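PDB 6SWG: periphilin-1 from Homo sapiens, which is a component of the HUSH silencing complex, in which it probably helps to repress transcription through self-association and binding to a partner protein. Local coordinates for residues 58-61 with 62-66. Sequence-based numbering, arbitrary orientation.
Sequences PSLE and KSIQF
Leu60 and Ile64 meet one helical turn apart where a helical hairpin turns back: a short 3-10 turn, 58-60, closed by the Glu61 N to Pro58 O hydrogen bond, leads into helix 61-93. The pair is a worked example of i to i+4 coupling at the start of a helix. The two side chains run at a slant to each other, and the CD1 methyl of Ile64 lies 3.4 Å from CB of Leu60. With CG1 anti to the carbonyl carbon (chi1 -76°), the Ile64 branch that ends in CD1 is turned back toward Leu60, whereas CD1 of Leu60 lies farther off, 4.1 Å from CD1 of Ile64. In the backbone, Ile64 N donates a hydrogen bond of 3.0 Å to Leu60 O. Ile64 also packs on Val50 of helix 23-56 and on Leu60 of the second subunit, which places its side chain where the hairpin's own helices and the subunit interface come together. One residue on, Gln65 rests against Val50 and Ile54, and its OE1 makes a weak hydrogen bond to the backbone of another protein's chain. Gln65 N donates to Glu61 O at 3.0 Å, and Gln65 CG lies 3.3 Å from that same Glu61 O.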
ATOM      1  N   PRO B  58      -1.558  11.339  17.026  1.00 93.09           N
ATOM      2  CA  PRO B  58      -2.383  10.424  17.837  1.00 87.42           C
ATOM      3  C   PRO B  58      -3.752  10.946  18.118  1.00 85.76           C
ATOM      4  O   PRO B  58      -4.610  10.154  18.560  1.00 84.47           O
ATOM      5  CB  PRO B  58      -1.582  10.265  19.133  1.00 86.32           C
ATOM      6  CG  PRO B  58      -0.178  10.666  18.775  1.00 88.32           C
ATOM      7  CD  PRO B  58      -0.334  11.763  17.713  1.00 89.81           C
ATOM      8  N   SER B  59      -3.993  12.262  17.973  1.00 83.98           N
ATOM      9  CA  SER B  59      -5.354  12.725  18.247  1.00 83.87           C
ATOM     10  C   SER B  59      -6.357  12.144  17.290  1.00 85.60           C
ATOM     11  O   SER B  59      -7.542  12.296  17.522  1.00 93.31           O
ATOM     12  CB  SER B  59      -5.488  14.275  18.178  1.00 88.67           C
ATOM     13  OG  SER B  59      -5.234  14.840  16.839  1.00 88.17           O
ATOM     14  N   LEU B  60      -5.915  11.495  16.234  1.00 87.76           N
ATOM     15  CA  LEU B  60      -6.766  10.927  15.215  1.00 93.55           C
ATOM     16  C   LEU B  60      -7.150   9.506  15.530  1.00 93.81           C
ATOM     17  O   LEU B  60      -7.956   8.923  14.798  1.00 90.16           O
ATOM     18  CB  LEU B  60      -6.072  11.016  13.855  1.00 95.02           C
ATOM     19  CG  LEU B  60      -5.923  12.518  13.495  1.00 94.09           C
ATOM     20  CD1 LEU B  60      -5.266  12.617  12.095  1.00 92.08           C
ATOM     21  CD2 LEU B  60      -7.179  13.443  13.653  1.00 92.66           C
ATOM     22  N   GLU B  61      -6.575   8.946  16.590  1.00100.69           N
ATOM     23  CA  GLU B  61      -6.680   7.512  16.818  1.00112.92           C
ATOM     24  C   GLU B  61      -8.114   7.018  16.687  1.00109.26           C
ATOM     25  O   GLU B  61      -8.391   6.056  15.972  1.00106.94           O
ATOM     26  CB  GLU B  61      -6.133   7.185  18.199  1.00130.12           C
ATOM     27  CG  GLU B  61      -6.370   5.792  18.671  1.00146.88           C
ATOM     28  CD  GLU B  61      -5.587   5.525  19.926  1.00159.14           C
ATOM     29  OE1 GLU B  61      -5.301   6.492  20.669  1.00163.07           O
ATOM     30  OE2 GLU B  61      -5.242   4.355  20.166  1.00163.21           O
ATOM     31  N   LYS B  62      -9.059   7.708  17.279  1.00110.18           N
ATOM     32  CA  LYS B  62     -10.377   7.104  17.296  1.00113.53           C
ATOM     33  C   LYS B  62     -11.053   7.176  15.930  1.00108.29           C
ATOM     34  O   LYS B  62     -11.792   6.257  15.559  1.00108.43           O
ATOM     35  CB  LYS B  62     -11.254   7.723  18.384  1.00122.80           C
ATOM     36  CG  LYS B  62     -10.794   7.408  19.822  1.00132.85           C
ATOM     37  CD  LYS B  62     -10.793   5.900  20.169  1.00144.60           C
ATOM     38  CE  LYS B  62      -9.801   5.574  21.308  1.00155.10           C
ATOM     39  NZ  LYS B  62     -10.188   6.267  22.599  1.00164.05           N
ATOM     40  N   SER B  63     -10.912   8.273  15.201  1.00102.81           N
ATOM     41  CA  SER B  63     -11.700   8.308  13.973  1.00101.88           C
ATOM     42  C   SER B  63     -11.040   7.459  12.890  1.00 95.93           C
ATOM     43  O   SER B  63     -11.728   6.762  12.135  1.00 97.01           O
ATOM     44  CB  SER B  63     -11.966   9.734  13.493  1.00100.27           C
ATOM     45  OG  SER B  63     -10.886  10.564  13.723  1.00101.00           O
ATOM     46  N   ILE B  64      -9.719   7.413  12.875  1.00 89.10           N
ATOM     47  CA  ILE B  64      -9.044   6.586  11.897  1.00 86.12           C
ATOM     48  C   ILE B  64      -9.356   5.126  12.148  1.00 87.84           C
ATOM     49  O   ILE B  64      -9.769   4.400  11.228  1.00 88.77           O
ATOM     50  CB  ILE B  64      -7.547   6.868  11.967  1.00 87.17           C
ATOM     51  CG1 ILE B  64      -7.241   8.200  11.296  1.00 90.11           C
ATOM     52  CG2 ILE B  64      -6.738   5.826  11.283  1.00 88.80           C
ATOM     53  CD1 ILE B  64      -5.770   8.654  11.422  1.00 88.53           C
ATOM     54  N   GLN B  65      -9.321   4.706  13.416  1.00 92.09           N
ATOM     55  CA  GLN B  65      -9.668   3.325  13.722  1.00 99.26           C
ATOM     56  C   GLN B  65     -11.045   3.032  13.182  1.00 93.31           C
ATOM     57  O   GLN B  65     -11.273   2.015  12.513  1.00 92.89           O
ATOM     58  CB  GLN B  65      -9.601   3.061  15.225  1.00117.54           C
ATOM     59  CG  GLN B  65      -8.203   2.801  15.792  1.00131.14           C
ATOM     60  CD  GLN B  65      -7.544   1.546  15.183  1.00140.56           C
ATOM     61  OE1 GLN B  65      -8.201   0.525  14.955  1.00145.34           O
ATOM     62  NE2 GLN B  65      -6.243   1.610  14.960  1.00141.55           N
ATOM     63  N   PHE B  66     -11.967   3.957  13.395  1.00 92.70           N
ATOM     64  CA  PHE B  66     -13.344   3.722  12.961  1.00 94.99           C
ATOM     65  C   PHE B  66     -13.401   3.514  11.457  1.00 88.24           C
ATOM     66  O   PHE B  66     -13.980   2.549  10.955  1.00 88.28           O
ATOM     67  CB  PHE B  66     -14.205   4.909  13.384  1.00102.97           C
ATOM     68  CG  PHE B  66     -15.587   4.814  12.900  1.00110.75           C
ATOM     69  CD1 PHE B  66     -15.959   5.457  11.730  1.00112.47           C
ATOM     70  CD2 PHE B  66     -16.517   4.031  13.585  1.00113.34           C
ATOM     71  CE1 PHE B  66     -17.253   5.336  11.251  1.00116.32           C
ATOM     72  CE2 PHE B  66     -17.813   3.898  13.119  1.00116.24           C
ATOM     73  CZ  PHE B  66     -18.186   4.545  11.943  1.00117.48           C
TER